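Local structure of Thiol:disulfide interchange protein dsbC (Haemophilus influenzae, 1T3B) at residues I27-A30 with G35-Y38; M94-H99 with E151-N156. The protein probably acts in the periplasm as a homodimeric thioredoxin-family disulfide isomerase, rearranging disulfide bonds in other proteins or passing its own disulfide to them through a redox-active cysteine pair. One frame throughout, in Å; residues are numbered along the deposited sequence.

Interaction 1 (I27-A30 with G35-Y38); sequences IKTA and GILY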
loop_
_atom_site.group_PDB
_atom_site.type_symbol
_atom_site.label_atom_id
_atom_site.label_comp_id
_atom_site.label_asym_id
_atom_site.label_seq_id
_atom_site.Cartn_x
_atom_site.Cartn_y
_atom_site.Cartn_z
ATOM N N ILE A 27 14.549 -13.478 -4.176
ATOM C CA ILE A 27 14.015 -12.189 -4.622
ATOM C C ILE A 27 15.112 -11.140 -4.810
ATOM O O ILE A 27 16.231 -11.291 -4.317
ATOM C CB ILE A 27 12.981 -11.636 -3.604
ATOM C CG1 ILE A 27 11.894 -12.679 -3.345
ATOM C CG2 ILE A 27 12.334 -10.359 -4.140
ATOM C CD1 ILE A 27 11.131 -13.079 -4.592
ATOM N N LYS A 28 14.779 -10.073 -5.526
ATOM C CA LYS A 28 15.726 -8.995 -5.782
ATOM C C LYS A 28 15.035 -7.639 -5.665
ATOM O O LYS A 28 14.028 -7.397 -6.327
ATOM C CB LYS A 28 16.334 -9.145 -7.182
ATOM C CG LYS A 28 17.348 -10.287 -7.311
ATOM C CD LYS A 28 17.839 -10.477 -8.758
ATOM C CE LYS A 28 16.825 -11.220 -9.644
ATOM N NZ LYS A 28 15.507 -10.528 -9.776
ATOM N N THR A 29 15.583 -6.763 -4.822
ATOM C CA THR A 29 15.016 -5.432 -4.613
ATOM C C THR A 29 14.982 -4.668 -5.928
ATOM O O THR A 29 15.941 -3.991 -6.269
ATOM C CB THR A 29 15.854 -4.611 -3.604
ATOM O OG1 THR A 29 16.067 -5.374 -2.410
ATOM C CG2 THR A 29 15.130 -3.312 -3.245
ATOM N N ALA A 30 13.876 -4.767 -6.656
ATOM C CA ALA A 30 13.755 -4.097 -7.945
ATOM C C ALA A 30 13.379 -2.618 -7.866
ATOM O O ALA A 30 12.197 -2.259 -7.897
ATOM C CB ALA A 30 12.751 -4.836 -8.807
ATOM N N GLY A 35 8.479 2.335 -8.245
ATOM C CA GLY A 35 8.805 2.239 -6.832
ATOM C C GLY A 35 9.768 1.117 -6.520
ATOM O O GLY A 35 10.203 0.387 -7.411
ATOM N N ILE A 36 10.114 0.981 -5.248
ATOM C CA ILE A 36 11.021 -0.071 -4.834
ATOM C C ILE A 36 10.241 -1.385 -4.692
ATOM O O ILE A 36 9.691 -1.704 -3.632
ATOM C CB ILE A 36 11.737 0.329 -3.510
ATOM C CG1 ILE A 36 12.724 1.465 -3.807
ATOM C CG2 ILE A 36 12.456 -0.873 -2.884
ATOM C CD1 ILE A 36 13.423 2.030 -2.586
ATOM N N LEU A 37 10.192 -2.128 -5.798
ATOM C CA LEU A 37 9.505 -3.414 -5.863
ATOM C C LEU A 37 10.376 -4.544 -5.338
ATOM O O LEU A 37 11.485 -4.326 -4.862
ATOM C CB LEU A 37 9.111 -3.735 -7.309
ATOM C CG LEU A 37 8.301 -2.644 -8.004
ATOM C CD1 LEU A 37 7.895 -3.100 -9.397
ATOM C CD2 LEU A 37 7.086 -2.316 -7.167
ATOM N N TYR A 38 9.850 -5.759 -5.432
ATOM C CA TYR A 38 10.563 -6.947 -4.997
ATOM C C TYR A 38 10.142 -8.070 -5.922
ATOM O O TYR A 38 8.959 -8.382 -6.034
ATOM C CB TYR A 38 10.215 -7.257 -3.550
ATOM C CG TYR A 38 10.822 -6.264 -2.584
ATOM C CD1 TYR A 38 12.114 -6.438 -2.106
ATOM C CD2 TYR A 38 10.118 -5.126 -2.181
ATOM C CE1 TYR A 38 12.694 -5.507 -1.251
ATOM C CE2 TYR A 38 10.691 -4.189 -1.326
ATOM C CZ TYR A 38 11.981 -4.384 -0.864
ATOM O OH TYR A 38 12.568 -3.456 -0.027
#

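Interaction 2 (M94-H99 with E151-N156); sequences MDITCH and EAEKGN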
loop_
_atom_site.group_PDB
_atom_site.type_symbol
_atom_site.label_atom_id
_atom_site.label_comp_id
_atom_site.label_asym_id
_atom_site.label_seq_id
_atom_site.Cartn_x
_atom_site.Cartn_y
_atom_site.Cartn_z
ATOM N N MET A 94 16.450 22.019 2.165
ATOM C CA MET A 94 16.177 23.390 2.494
ATOM C C MET A 94 15.597 24.220 1.365
ATOM O O MET A 94 15.735 23.877 0.197
ATOM C CB MET A 94 17.488 23.971 3.011
ATOM C CG MET A 94 17.501 25.434 3.235
ATOM S SD MET A 94 18.993 26.085 2.487
ATOM C CE MET A 94 18.471 26.278 0.825
ATOM N N ASP A 95 14.919 25.301 1.736
ATOM C CA ASP A 95 14.313 26.218 0.780
ATOM C C ASP A 95 14.790 27.614 1.171
ATOM O O ASP A 95 14.941 27.912 2.349
ATOM C CB ASP A 95 12.788 26.128 0.849
ATOM C CG ASP A 95 12.112 26.855 -0.295
ATOM O OD1 ASP A 95 12.417 28.055 -0.494
ATOM O OD2 ASP A 95 11.281 26.230 -0.992
ATOM N N ILE A 96 15.017 28.473 0.190
ATOM C CA ILE A 96 15.541 29.802 0.468
ATOM C C ILE A 96 14.534 30.810 0.969
ATOM O O ILE A 96 14.900 31.876 1.466
ATOM C CB ILE A 96 16.253 30.375 -0.772
ATOM C CG1 ILE A 96 15.324 30.322 -1.979
ATOM C CG2 ILE A 96 17.502 29.583 -1.052
ATOM C CD1 ILE A 96 15.920 30.881 -3.216
ATOM N N THR A 97 13.265 30.470 0.853
ATOM C CA THR A 97 12.218 31.370 1.295
ATOM C C THR A 97 11.569 30.822 2.562
ATOM O O THR A 97 10.385 31.047 2.797
ATOM C CB THR A 97 11.140 31.495 0.213
ATOM O OG1 THR A 97 10.614 30.188 -0.086
ATOM C CG2 THR A 97 11.721 32.127 -1.049
ATOM N N CYS A 98 12.339 30.107 3.376
ATOM C CA CYS A 98 11.800 29.507 4.587
ATOM C C CYS A 98 12.504 29.995 5.858
ATOM O O CYS A 98 13.691 29.749 6.064
ATOM C CB CYS A 98 11.854 27.975 4.436
ATOM S SG CYS A 98 12.324 26.972 5.880
ATOM N N HIS A 99 11.751 30.696 6.704
ATOM C CA HIS A 99 12.263 31.258 7.956
ATOM C C HIS A 99 13.118 30.342 8.818
ATOM O O HIS A 99 14.163 30.759 9.328
ATOM C CB HIS A 99 11.110 31.791 8.808
ATOM C CG HIS A 99 11.532 32.302 10.156
ATOM N ND1 HIS A 99 11.115 31.720 11.334
ATOM C CD2 HIS A 99 12.331 33.338 10.511
ATOM C CE1 HIS A 99 11.638 32.374 12.357
ATOM N NE2 HIS A 99 12.379 33.360 11.886
ATOM N N GLU A 151 25.123 34.058 0.443
ATOM C CA GLU A 151 24.585 35.336 -0.013
ATOM C C GLU A 151 23.075 35.340 -0.209
ATOM O O GLU A 151 22.409 36.325 0.086
ATOM C CB GLU A 151 25.288 35.763 -1.294
ATOM C CG GLU A 151 26.699 36.270 -1.032
ATOM C CD GLU A 151 26.714 37.590 -0.270
ATOM O OE1 GLU A 151 26.300 38.616 -0.850
ATOM O OE2 GLU A 151 27.134 37.601 0.909
ATOM N N ALA A 152 22.529 34.246 -0.714
ATOM C CA ALA A 152 21.090 34.151 -0.888
ATOM C C ALA A 152 20.427 34.281 0.483
ATOM O O ALA A 152 19.368 34.900 0.633
ATOM C CB ALA A 152 20.727 32.819 -1.506
ATOM N N GLU A 153 21.058 33.702 1.498
ATOM C CA GLU A 153 20.501 33.758 2.841
ATOM C C GLU A 153 20.597 35.139 3.456
ATOM O O GLU A 153 19.866 35.473 4.382
ATOM C CB GLU A 153 21.199 32.746 3.736
ATOM C CG GLU A 153 20.869 31.326 3.387
ATOM C CD GLU A 153 19.387 31.008 3.574
ATOM O OE1 GLU A 153 18.845 31.279 4.663
ATOM O OE2 GLU A 153 18.758 30.477 2.636
ATOM N N LYS A 154 21.510 35.945 2.946
ATOM C CA LYS A 154 21.659 37.289 3.463
ATOM C C LYS A 154 20.734 38.244 2.699
ATOM O O LYS A 154 20.678 39.437 2.975
ATOM C CB LYS A 154 23.123 37.729 3.358
ATOM C CG LYS A 154 24.056 37.031 4.344
ATOM C CD LYS A 154 25.492 37.471 4.166
ATOM C CE LYS A 154 26.456 36.601 4.969
ATOM N NZ LYS A 154 27.879 36.773 4.525
ATOM N N GLY A 155 19.995 37.702 1.736
ATOM C CA GLY A 155 19.081 38.520 0.963
ATOM C C GLY A 155 19.520 38.817 -0.462
ATOM O O GLY A 155 18.730 39.333 -1.255
ATOM N N ASN A 156 20.765 38.491 -0.800
ATOM C CA ASN A 156 21.276 38.745 -2.145
ATOM C C ASN A 156 20.995 37.591 -3.095
ATOM O O ASN A 156 21.828 36.709 -3.252
ATOM C CB ASN A 156 22.785 38.973 -2.110
ATOM C CG ASN A 156 23.195 40.061 -1.140
ATOM O OD1 ASN A 156 22.527 41.083 -1.023
ATOM N ND2 ASN A 156 24.318 39.856 -0.456
#

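Interaction 1 (I27-A30 with G35-Y38)
Tyr-38, Ala-30 and Thr-29 bury most of the surface where 27-30 runs against 35-38, two neighbouring antiparallel segments of the small antiparallel sheet in the DsbC N-terminal domain. Their end-to-end directions differ by 166°, and the backbone register sets Thr-29 beside Tyr-38 and Ala-30 beside Leu-37. Ala-30 forms the hydrogen-bonded pair with Leu-37. The amide N of Leu-37 donates to Ala-30 O at 2.9 Å, while the return bond from Ala-30 N to Leu-37 O is weak, with an N-H...O angle of only 120°. The uneven pair may reflect the turn in 35-38, where Ile-36 is the centre of an inverse gamma turn. Beside these bonds the methyl of Ala-30 meets Leu-37 CB at 4.1 Å.

Thr-29 and Tyr-38 lie side by side, pointing the same way, with the threonine nearest CE1 of the ring. Its OG1 comes obliquely to the ring, 3.6 Å from Tyr-38 CE1. With chi1 at -51°, OG1 sits beside the backbone N of Thr-29 and the methyl CG2 falls anti to it; CG2 passes the same ring carbon and continues to Ile-36 CG2 at 3.6 Å. That methyl pair belongs to an apolar patch closed by helix 63-72, since Ile-66 touches both Thr-29 and Ile-36. Strand 46-47 also pairs with strand 35-40, and its Phe-47 is backbone hydrogen-bonded to Tyr-38 and touched by the tyrosine side chain. Further back along the first segment, Ile-27 crosses Tyr-38 at about a right angle. Ile-27 CG2 approaches the ring at its edge, near the ring plane, and reaches Tyr-38 CB at 3.8 Å.

Interaction 2 (M94-H99 with E151-N156)
Glu-153 and Ile-96 make the main contact between the end of helix 145-153 and the loop that leads into the redox-active CxxC motif of the thioredoxin-like domain. From CB the glutamate chain leaves with CG anti to its own carbonyl carbon (chi1 -70°), then bends at chi2, which carries the carboxylate to the loop although CB itself does not face it. The contact is made only at the end of the chain, beyond CD. At the tip the two oxygens divide: OE1 is hydrogen-bonded to His-102 ND1 on helix 99-105, which starts within the motif, and OE2 lies against Ile-96, 3.9 Å from its CA and 4.0 Å from its CG2. No hydrogen bond joins the two segments, so this is van der Waals contact, with Met-94 SD more distant at 4.4 Å from Glu-153 OE2. The loop is shaped by its own bonds: a type I turn spans Asp-95 to Cys-98, the N-cap residue that is disulfide-bonded to Cys-101. Within it Asp-95 forms an Asx turn, its OD1 receiving Thr-97 N at 2.9 Å in a nearly straight bond (171°) and Thr-97 OG1 at 2.8 Å.

In the fold
Interactions 1 and 2 share no secondary-structure element and lie on opposite sides of the chain's centre, their own centres 38 Å apart and their nearest atoms about 21 Å apart. Both are buried, but interaction 1 covers 305 Å² against 126 Å² for interaction 2. The first joins segments separated by a four-residue connection in the N-terminal domain, using backbone hydrogen bonds and apolar side chains. The second brings together parts 52 residues apart in the thioredoxin-like domain, where a carboxylate touches a loop without bonding to it. Only interaction 2 includes a redox-active cysteine, and the carboxylate at its interface is hydrogen-bonded to a histidine outside the two segments.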